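Local coordinates for hypothetical lipoprotein ymcC (PDB 2IN5) that is of unknown function but, as a membrane lipoprotein homologous to group 4 capsule protein B, may take part in capsule polysaccharide export or assembly, at residues I103-I113 against A124-F132; E160-W168 against Q178-G186. All blocks are in the same frame, centred on the assembly; numbering follows the deposited sequence.

Contact 1. Residues I103-I113 against A124-F132; sequences IKDGSRWTRDI and ATLSSTFSF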
loop_
_atom_site.group_PDB
_atom_site.type_symbol
_atom_site.label_atom_id
_atom_site.label_comp_id
_atom_site.label_asym_id
_atom_site.label_seq_id
_atom_site.Cartn_x
_atom_site.Cartn_y
_atom_site.Cartn_z
ATOM N N ILE A 103 -28.132 1.811 -3.407
ATOM C CA ILE A 103 -28.551 0.446 -3.166
ATOM C C ILE A 103 -30.068 0.384 -3.117
ATOM O O ILE A 103 -30.697 1.101 -2.338
ATOM C CB ILE A 103 -28.001 -0.075 -1.834
ATOM C CG1 ILE A 103 -26.475 -0.064 -1.865
ATOM C CG2 ILE A 103 -28.548 -1.465 -1.552
ATOM C CD1 ILE A 103 -25.849 -0.569 -0.598
ATOM N N LYS A 104 -30.655 -0.468 -3.953
ATOM C CA LYS A 104 -32.106 -0.628 -3.968
ATOM C C LYS A 104 -32.453 -1.858 -3.144
ATOM O O LYS A 104 -31.696 -2.824 -3.111
ATOM C CB LYS A 104 -32.633 -0.812 -5.400
ATOM C CG LYS A 104 -32.624 0.435 -6.269
ATOM C CD LYS A 104 -33.330 0.169 -7.597
ATOM C CE LYS A 104 -33.533 1.446 -8.414
ATOM N NZ LYS A 104 -32.241 2.145 -8.684
ATOM N N ASP A 105 -33.594 -1.809 -2.468
ATOM C CA ASP A 105 -34.045 -2.926 -1.650
ATOM C C ASP A 105 -34.160 -4.147 -2.557
ATOM O O ASP A 105 -34.904 -4.140 -3.534
ATOM C CB ASP A 105 -35.405 -2.595 -1.023
ATOM C CG ASP A 105 -35.774 -3.531 0.110
ATOM O OD1 ASP A 105 -34.892 -3.844 0.937
ATOM O OD2 ASP A 105 -36.950 -3.941 0.192
ATOM N N GLY A 106 -33.401 -5.187 -2.234
ATOM C CA GLY A 106 -33.423 -6.395 -3.034
ATOM C C GLY A 106 -32.152 -6.614 -3.839
ATOM O O GLY A 106 -32.095 -7.535 -4.655
ATOM N N SER A 107 -31.144 -5.767 -3.622
ATOM C CA SER A 107 -29.866 -5.879 -4.327
ATOM C C SER A 107 -29.221 -7.231 -4.046
ATOM O O SER A 107 -29.278 -7.736 -2.925
ATOM C CB SER A 107 -28.906 -4.763 -3.899
ATOM O OG SER A 107 -29.303 -3.505 -4.406
ATOM N N ARG A 108 -28.602 -7.813 -5.064
ATOM C CA ARG A 108 -27.978 -9.110 -4.892
ATOM C C ARG A 108 -26.515 -9.048 -5.297
ATOM O O ARG A 108 -26.081 -8.102 -5.954
ATOM C CB ARG A 108 -28.741 -10.170 -5.706
ATOM C CG ARG A 108 -30.256 -10.175 -5.426
ATOM C CD ARG A 108 -30.917 -11.556 -5.573
ATOM N NE ARG A 108 -30.688 -12.178 -6.877
ATOM C CZ ARG A 108 -31.194 -13.354 -7.253
ATOM N NH1 ARG A 108 -31.970 -14.049 -6.426
ATOM N NH2 ARG A 108 -30.912 -13.848 -8.457
ATOM N N TRP A 109 -25.747 -10.039 -4.867
ATOM C CA TRP A 109 -24.329 -10.098 -5.198
ATOM C C TRP A 109 -23.824 -11.508 -5.004
ATOM O O TRP A 109 -24.147 -12.171 -4.023
ATOM C CB TRP A 109 -23.530 -9.133 -4.323
ATOM C CG TRP A 109 -22.045 -9.178 -4.556
ATOM C CD1 TRP A 109 -21.408 -9.336 -5.748
ATOM C CD2 TRP A 109 -21.019 -8.997 -3.576
ATOM N NE1 TRP A 109 -20.047 -9.257 -5.575
ATOM C CE2 TRP A 109 -19.781 -9.046 -4.249
ATOM C CE3 TRP A 109 -21.027 -8.789 -2.192
ATOM C CZ2 TRP A 109 -18.558 -8.894 -3.586
ATOM C CZ3 TRP A 109 -19.810 -8.638 -1.532
ATOM C CH2 TRP A 109 -18.592 -8.691 -2.233
ATOM N N THR A 110 -23.035 -11.966 -5.963
ATOM C CA THR A 110 -22.484 -13.305 -5.912
ATOM C C THR A 110 -20.973 -13.235 -6.051
ATOM O O THR A 110 -20.444 -12.539 -6.918
ATOM C CB THR A 110 -23.097 -14.194 -7.029
ATOM O OG1 THR A 110 -24.436 -14.553 -6.664
ATOM C CG2 THR A 110 -22.279 -15.465 -7.230
ATOM N N ARG A 111 -20.276 -13.939 -5.170
ATOM C CA ARG A 111 -18.823 -13.948 -5.207
ATOM C C ARG A 111 -18.294 -15.148 -4.446
ATOM O O ARG A 111 -19.046 -15.856 -3.769
ATOM C CB ARG A 111 -18.266 -12.657 -4.591
ATOM C CG ARG A 111 -18.435 -12.525 -3.080
ATOM C CD ARG A 111 -19.893 -12.494 -2.678
ATOM N NE ARG A 111 -20.057 -11.998 -1.319
ATOM C CZ ARG A 111 -21.231 -11.744 -0.751
ATOM N NH1 ARG A 111 -22.360 -11.936 -1.421
ATOM N NH2 ARG A 111 -21.277 -11.291 0.492
ATOM N N ASP A 112 -17.000 -15.396 -4.577
ATOM C CA ASP A 112 -16.389 -16.501 -3.858
ATOM C C ASP A 112 -15.371 -15.883 -2.896
ATOM O O ASP A 112 -14.852 -14.799 -3.153
ATOM C CB ASP A 112 -15.681 -17.467 -4.827
ATOM C CG ASP A 112 -16.635 -18.125 -5.822
ATOM O OD1 ASP A 112 -17.623 -18.769 -5.398
ATOM O OD2 ASP A 112 -16.383 -18.005 -7.042
ATOM N N ILE A 113 -15.112 -16.549 -1.777
ATOM C CA ILE A 113 -14.121 -16.046 -0.830
ATOM C C ILE A 113 -13.141 -17.165 -0.531
ATOM O O ILE A 113 -13.466 -18.348 -0.662
ATOM C CB ILE A 113 -14.756 -15.550 0.527
ATOM C CG1 ILE A 113 -15.546 -16.669 1.196
ATOM C CG2 ILE A 113 -15.693 -14.361 0.285
ATOM C CD1 ILE A 113 -16.053 -16.286 2.550
ATOM N N ALA A 124 -15.624 -20.690 -0.423
ATOM C CA ALA A 124 -17.039 -20.968 -0.653
ATOM C C ALA A 124 -17.698 -19.952 -1.577
ATOM O O ALA A 124 -17.172 -18.867 -1.793
ATOM C CB ALA A 124 -17.778 -21.026 0.679
ATOM N N THR A 125 -18.844 -20.317 -2.136
ATOM C CA THR A 125 -19.549 -19.417 -3.028
ATOM C C THR A 125 -20.686 -18.760 -2.269
ATOM O O THR A 125 -21.618 -19.429 -1.814
ATOM C CB THR A 125 -20.092 -20.155 -4.252
ATOM O OG1 THR A 125 -18.999 -20.743 -4.965
ATOM C CG2 THR A 125 -20.821 -19.184 -5.182
ATOM N N LEU A 126 -20.591 -17.441 -2.128
ATOM C CA LEU A 126 -21.587 -16.677 -1.397
ATOM C C LEU A 126 -22.505 -15.854 -2.271
ATOM O O LEU A 126 -22.078 -15.183 -3.216
ATOM C CB LEU A 126 -20.911 -15.735 -0.400
ATOM C CG LEU A 126 -20.184 -16.298 0.821
ATOM C CD1 LEU A 126 -18.969 -17.095 0.393
ATOM C CD2 LEU A 126 -19.762 -15.142 1.708
ATOM N N SER A 127 -23.780 -15.907 -1.927
ATOM C CA SER A 127 -24.796 -15.150 -2.630
ATOM C C SER A 127 -25.635 -14.466 -1.560
ATOM O O SER A 127 -26.087 -15.105 -0.610
ATOM C CB SER A 127 -25.655 -16.083 -3.487
ATOM O OG SER A 127 -26.138 -17.170 -2.720
ATOM N N SER A 128 -25.830 -13.162 -1.705
ATOM C CA SER A 128 -26.604 -12.403 -0.726
ATOM C C SER A 128 -27.546 -11.391 -1.354
ATOM O O SER A 128 -27.426 -11.046 -2.531
ATOM C CB SER A 128 -25.668 -11.654 0.223
ATOM O OG SER A 128 -24.938 -10.660 -0.479
ATOM N N THR A 129 -28.482 -10.913 -0.542
ATOM C CA THR A 129 -29.446 -9.914 -0.973
ATOM C C THR A 129 -29.549 -8.853 0.117
ATOM O O THR A 129 -29.600 -9.171 1.308
ATOM C CB THR A 129 -30.847 -10.537 -1.222
ATOM O OG1 THR A 129 -31.413 -10.965 0.021
ATOM C CG2 THR A 129 -30.740 -11.729 -2.158
ATOM N N PHE A 130 -29.557 -7.591 -0.286
ATOM C CA PHE A 130 -29.652 -6.502 0.675
ATOM C C PHE A 130 -31.100 -6.186 1.017
ATOM O O PHE A 130 -31.953 -6.123 0.135
ATOM C CB PHE A 130 -28.967 -5.251 0.129
ATOM C CG PHE A 130 -27.470 -5.264 0.273
ATOM C CD1 PHE A 130 -26.805 -4.135 0.725
ATOM C CD2 PHE A 130 -26.725 -6.395 -0.044
ATOM C CE1 PHE A 130 -25.421 -4.124 0.861
ATOM C CE2 PHE A 130 -25.339 -6.394 0.089
ATOM C CZ PHE A 130 -24.689 -5.252 0.544
ATOM N N SER A 131 -31.375 -5.991 2.300
ATOM C CA SER A 131 -32.727 -5.686 2.742
ATOM C C SER A 131 -32.692 -4.428 3.624
ATOM O O SER A 131 -31.994 -4.391 4.646
ATOM C CB SER A 131 -33.300 -6.897 3.499
ATOM O OG SER A 131 -34.708 -6.811 3.688
ATOM N N PHE A 132 -33.424 -3.392 3.203
ATOM C CA PHE A 132 -33.478 -2.125 3.936
ATOM C C PHE A 132 -34.175 -2.348 5.268
ATOM O O PHE A 132 -35.349 -2.720 5.318
ATOM C CB PHE A 132 -34.217 -1.056 3.124
ATOM C CG PHE A 132 -34.179 0.312 3.750
ATOM C CD1 PHE A 132 -32.966 0.978 3.923
ATOM C CD2 PHE A 132 -35.345 0.916 4.213
ATOM C CE1 PHE A 132 -32.917 2.223 4.555
ATOM C CE2 PHE A 132 -35.306 2.159 4.846
ATOM C CZ PHE A 132 -34.090 2.814 5.018
#
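Arg111 reaches across to Leu126 and Ser128 with a side chain that folds back over its own strand. From CB the chain sets out with CG between the backbone N and the carbonyl carbon (chi1 70°) and bends again at chi2. This lays CD over the centre of the Trp109 ring and 3.5 Å from Leu126 O. NE and CZ then pass CB of Leu126, which covers one face of the guanidinium, while Trp109 CE3 lies over the opposite face. NH1 donates near the guanidinium plane to Ser128 OG at 3.0 Å and more weakly to Trp109 O. Ser128 OG is also bonded to Glu152, whose carboxylate forms a long, weak ion pair with NH2 of Arg111. Strands 108-117 and 120-140, on which the segments lie, form an antiparallel beta hairpin, with Trp109-Ser128, Arg111-Leu126 and Ile113-Ala124 as hydrogen-bonded pairs. On the same face of the sheet as Arg111, Ile113 CG1 meets Leu126 CD1 at 3.5 Å, the two side chains crossing at about a right angle. Arg108 CD lies alongside Thr129 CG2 (3.4 Å) on the other face. Toward the N-terminal end of 103-113, a type II turn from Lys104 to Ser107 stays bonded to the partner strand: Gly106 N donates to Phe130 O, and Phe132 N hydrogen-bonds to the side-chain oxygen Asp105 OD1 at 2.7 Å, almost straight (173°). Ile103 CD1 packs 3.9 Å from Phe130 CE1.

Contact 2. Residues E160-W168 against Q178-G186; sequences EKQWQNTFW and QSRQMLGAG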
loop_
_atom_site.group_PDB
_atom_site.type_symbol
_atom_site.label_atom_id
_atom_site.label_comp_id
_atom_site.label_asym_id
_atom_site.label_seq_id
_atom_site.Cartn_x
_atom_site.Cartn_y
_atom_site.Cartn_z
ATOM N N GLU A 160 -24.144 -25.969 3.120
ATOM C CA GLU A 160 -25.138 -24.908 3.017
ATOM C C GLU A 160 -25.196 -24.137 4.329
ATOM O O GLU A 160 -25.525 -24.697 5.377
ATOM C CB GLU A 160 -26.508 -25.516 2.702
ATOM C CG GLU A 160 -27.582 -24.520 2.285
ATOM C CD GLU A 160 -28.880 -25.207 1.853
ATOM O OE1 GLU A 160 -28.836 -26.003 0.882
ATOM O OE2 GLU A 160 -29.941 -24.957 2.481
ATOM N N LYS A 161 -24.858 -22.854 4.279
ATOM C CA LYS A 161 -24.888 -22.028 5.481
ATOM C C LYS A 161 -25.504 -20.674 5.152
ATOM O O LYS A 161 -25.522 -20.259 3.994
ATOM C CB LYS A 161 -23.466 -21.829 6.028
ATOM C CG LYS A 161 -22.656 -23.120 6.136
ATOM C CD LYS A 161 -21.190 -22.867 6.493
ATOM C CE LYS A 161 -20.970 -22.744 7.993
ATOM N NZ LYS A 161 -21.780 -21.650 8.585
ATOM N N GLN A 162 -26.028 -20.002 6.168
ATOM C CA GLN A 162 -26.610 -18.681 5.982
ATOM C C GLN A 162 -26.531 -17.845 7.249
ATOM O O GLN A 162 -26.817 -18.314 8.350
ATOM C CB GLN A 162 -28.066 -18.764 5.512
ATOM C CG GLN A 162 -29.013 -19.474 6.450
ATOM C CD GLN A 162 -30.463 -19.368 5.991
ATOM O OE1 GLN A 162 -31.310 -20.192 6.361
ATOM N NE2 GLN A 162 -30.758 -18.341 5.188
ATOM N N TRP A 163 -26.121 -16.597 7.070
ATOM C CA TRP A 163 -25.992 -15.660 8.166
ATOM C C TRP A 163 -26.374 -14.280 7.652
ATOM O O TRP A 163 -26.631 -14.101 6.458
ATOM C CB TRP A 163 -24.555 -15.655 8.681
ATOM C CG TRP A 163 -23.546 -15.143 7.697
ATOM C CD1 TRP A 163 -22.956 -13.910 7.696
ATOM C CD2 TRP A 163 -22.969 -15.867 6.603
ATOM N NE1 TRP A 163 -22.039 -13.824 6.673
ATOM C CE2 TRP A 163 -22.025 -15.012 5.988
ATOM C CE3 TRP A 163 -23.154 -17.157 6.082
ATOM C CZ2 TRP A 163 -21.263 -15.407 4.879
ATOM C CZ3 TRP A 163 -22.395 -17.549 4.977
ATOM C CH2 TRP A 163 -21.460 -16.674 4.390
ATOM N N GLN A 164 -26.407 -13.306 8.556
ATOM C CA GLN A 164 -26.762 -11.934 8.202
ATOM C C GLN A 164 -25.673 -10.938 8.576
ATOM O O GLN A 164 -25.130 -11.000 9.668
ATOM C CB GLN A 164 -28.065 -11.544 8.911
ATOM C CG GLN A 164 -28.359 -10.040 8.929
ATOM C CD GLN A 164 -29.533 -9.686 9.833
ATOM O OE1 GLN A 164 -30.689 -9.697 9.406
ATOM N NE2 GLN A 164 -29.237 -9.391 11.100
ATOM N N ASN A 165 -25.338 -10.046 7.649
ATOM C CA ASN A 165 -24.360 -8.993 7.909
ATOM C C ASN A 165 -25.178 -7.717 7.967
ATOM O O ASN A 165 -26.260 -7.647 7.390
ATOM C CB ASN A 165 -23.343 -8.840 6.775
ATOM C CG ASN A 165 -22.507 -10.086 6.549
ATOM O OD1 ASN A 165 -21.964 -10.670 7.488
ATOM N ND2 ASN A 165 -22.382 -10.488 5.290
ATOM N N THR A 166 -24.664 -6.702 8.647
ATOM C CA THR A 166 -25.377 -5.437 8.751
ATOM C C THR A 166 -24.420 -4.298 8.443
ATOM O O THR A 166 -23.268 -4.314 8.867
ATOM C CB THR A 166 -25.978 -5.258 10.163
ATOM O OG1 THR A 166 -26.780 -6.401 10.488
ATOM C CG2 THR A 166 -26.861 -4.017 10.218
ATOM N N PHE A 167 -24.900 -3.314 7.686
ATOM C CA PHE A 167 -24.085 -2.164 7.307
ATOM C C PHE A 167 -24.841 -0.864 7.573
ATOM O O PHE A 167 -25.933 -0.659 7.050
ATOM C CB PHE A 167 -23.723 -2.252 5.817
ATOM C CG PHE A 167 -22.950 -3.486 5.451
ATOM C CD1 PHE A 167 -21.572 -3.545 5.642
ATOM C CD2 PHE A 167 -23.607 -4.612 4.960
ATOM C CE1 PHE A 167 -20.858 -4.709 5.354
ATOM C CE2 PHE A 167 -22.906 -5.776 4.672
ATOM C CZ PHE A 167 -21.524 -5.827 4.869
ATOM N N TRP A 168 -24.254 0.002 8.393
ATOM C CA TRP A 168 -24.842 1.298 8.729
ATOM C C TRP A 168 -24.267 2.362 7.813
ATOM O O TRP A 168 -23.106 2.757 7.958
ATOM C CB TRP A 168 -24.531 1.645 10.170
ATOM C CG TRP A 168 -25.357 0.872 11.123
ATOM C CD1 TRP A 168 -26.560 1.239 11.642
ATOM C CD2 TRP A 168 -25.051 -0.414 11.675
ATOM N NE1 TRP A 168 -27.026 0.263 12.492
ATOM C CE2 TRP A 168 -26.116 -0.762 12.533
ATOM C CE3 TRP A 168 -23.977 -1.306 11.533
ATOM C CZ2 TRP A 168 -26.141 -1.963 13.249
ATOM C CZ3 TRP A 168 -24.002 -2.506 12.249
ATOM C CH2 TRP A 168 -25.076 -2.819 13.096
ATOM N N GLN A 178 -20.388 1.899 10.194
ATOM C CA GLN A 178 -20.322 0.737 11.068
ATOM C C GLN A 178 -20.726 -0.476 10.255
ATOM O O GLN A 178 -21.575 -0.383 9.379
ATOM C CB GLN A 178 -21.264 0.897 12.268
ATOM C CG GLN A 178 -21.229 -0.300 13.196
ATOM C CD GLN A 178 -21.995 -0.093 14.489
ATOM O OE1 GLN A 178 -23.170 -0.447 14.594
ATOM N NE2 GLN A 178 -21.333 0.493 15.480
ATOM N N SER A 179 -20.113 -1.614 10.533
ATOM C CA SER A 179 -20.450 -2.820 9.796
ATOM C C SER A 179 -20.259 -4.065 10.647
ATOM O O SER A 179 -19.403 -4.091 11.526
ATOM C CB SER A 179 -19.570 -2.925 8.552
ATOM O OG SER A 179 -18.216 -3.105 8.923
ATOM N N ARG A 180 -21.084 -5.077 10.401
ATOM C CA ARG A 180 -20.966 -6.347 11.099
ATOM C C ARG A 180 -20.993 -7.412 10.011
ATOM O O ARG A 180 -21.964 -7.497 9.253
ATOM C CB ARG A 180 -22.131 -6.590 12.061
ATOM C CG ARG A 180 -22.372 -5.477 13.077
ATOM C CD ARG A 180 -22.669 -6.043 14.459
ATOM N NE ARG A 180 -23.590 -7.175 14.409
ATOM C CZ ARG A 180 -24.892 -7.088 14.143
ATOM N NH1 ARG A 180 -25.453 -5.909 13.899
ATOM N NH2 ARG A 180 -25.634 -8.190 14.114
ATOM N N GLN A 181 -19.935 -8.217 9.929
ATOM C CA GLN A 181 -19.850 -9.271 8.918
ATOM C C GLN A 181 -18.954 -10.418 9.350
ATOM O O GLN A 181 -18.264 -10.328 10.351
ATOM C CB GLN A 181 -19.326 -8.689 7.599
ATOM C CG GLN A 181 -17.893 -8.190 7.661
ATOM C CD GLN A 181 -17.578 -7.190 6.561
ATOM O OE1 GLN A 181 -17.669 -7.495 5.365
ATOM N NE2 GLN A 181 -17.214 -5.981 6.963
HETATM N N MSE A 182 -18.965 -11.500 8.579
HETATM C CA MSE A 182 -18.135 -12.662 8.867
HETATM C C MSE A 182 -16.836 -12.547 8.100
HETATM O O MSE A 182 -16.781 -11.914 7.045
HETATM C CB MSE A 182 -18.849 -13.946 8.447
HETATM C CG MSE A 182 -20.103 -14.225 9.228
HETATM SE SE MSE A 182 -19.741 -14.564 11.093
HETATM C CE MSE A 182 -21.329 -15.557 11.535
ATOM N N LEU A 183 -15.781 -13.159 8.621
ATOM C CA LEU A 183 -14.503 -13.105 7.932
ATOM C C LEU A 183 -14.441 -14.246 6.913
ATOM O O LEU A 183 -13.773 -14.149 5.887
ATOM C CB LEU A 183 -13.365 -13.191 8.951
ATOM C CG LEU A 183 -11.931 -13.190 8.439
ATOM C CD1 LEU A 183 -11.011 -12.671 9.522
ATOM C CD2 LEU A 183 -11.540 -14.616 8.018
ATOM N N GLY A 184 -15.157 -15.321 7.204
ATOM C CA GLY A 184 -15.198 -16.450 6.300
ATOM C C GLY A 184 -16.658 -16.743 6.040
ATOM O O GLY A 184 -17.511 -15.884 6.266
ATOM N N ALA A 185 -16.956 -17.947 5.569
ATOM C CA ALA A 185 -18.334 -18.322 5.301
ATOM C C ALA A 185 -19.067 -18.567 6.621
ATOM O O ALA A 185 -18.925 -19.624 7.236
ATOM C CB ALA A 185 -18.375 -19.566 4.434
ATOM N N GLY A 186 -19.837 -17.574 7.057
ATOM C CA GLY A 186 -20.588 -17.695 8.296
ATOM C C GLY A 186 -19.746 -17.982 9.528
ATOM O O GLY A 186 -20.251 -18.519 10.515
HETATM O O HOH W 1 -19.494 -11.501 5.405
#
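One face of the Trp163 indole is covered by the selenomethionine Met182 and by the backbone of Ala185 and Gly186. Two of these contacts are CH-pi: Met182 CG stands 3.5 Å from the centroid of the five-membered ring, and Gly186 CA lies over the six-membered ring. The selenium adds an oblique Met-aromatic contact. A second aromatic group is Trp168, whose ring has Gln178 OE1 over one face, 3.2 Å from CZ3, with the amide plane perpendicular to the indole. Extended beyond CG, the Gln178 chain runs alongside the ring to put its amide there. Arg180 NH1 comes in at the ring edge, 3.2 Å from CH2. Backbone hydrogen bonds pair Thr166 with Arg180 in both directions, and Trp168 N donates to Gln178 O at 2.9 Å. Beyond them the regular pairing gives way: Asn165 OD1 takes weak bonds from Met182 N and Trp163 NE1, and a water links Asn165 ND2, weakly, to Met182 O. Asn165 ND2 also donates to Glu152, and Trp168 NE1 to Glu136. This antiparallel hairpin lies between strands 143-156 and 189-194, with Arg75 of strand 75-80 touching Asn165, Phe167 and Gln181.

How the contacts relate
After the N-terminal helices and the strands between 36 and 89, the chain reaches contact 1, which closes the hairpin of strands 108-117 and 120-140. Further along this antiparallel meander, contact 2 closes the hairpin of 161-170 with 176-182. The two loops are in series, neither nested nor crossing, and their centres lie about 11 Å apart. They nevertheless touch directly: Leu126 CD2 packs 3.5 Å from Trp163 CZ2, and Ile113 CD1 lies 3.6 Å from Ala185 N. Strand 143-156, bonded along its backbone to 120-140 on one side and to 161-170 on the other, joins the two hairpins, and the two oxygens of its Glu152 carboxylate are shared between them.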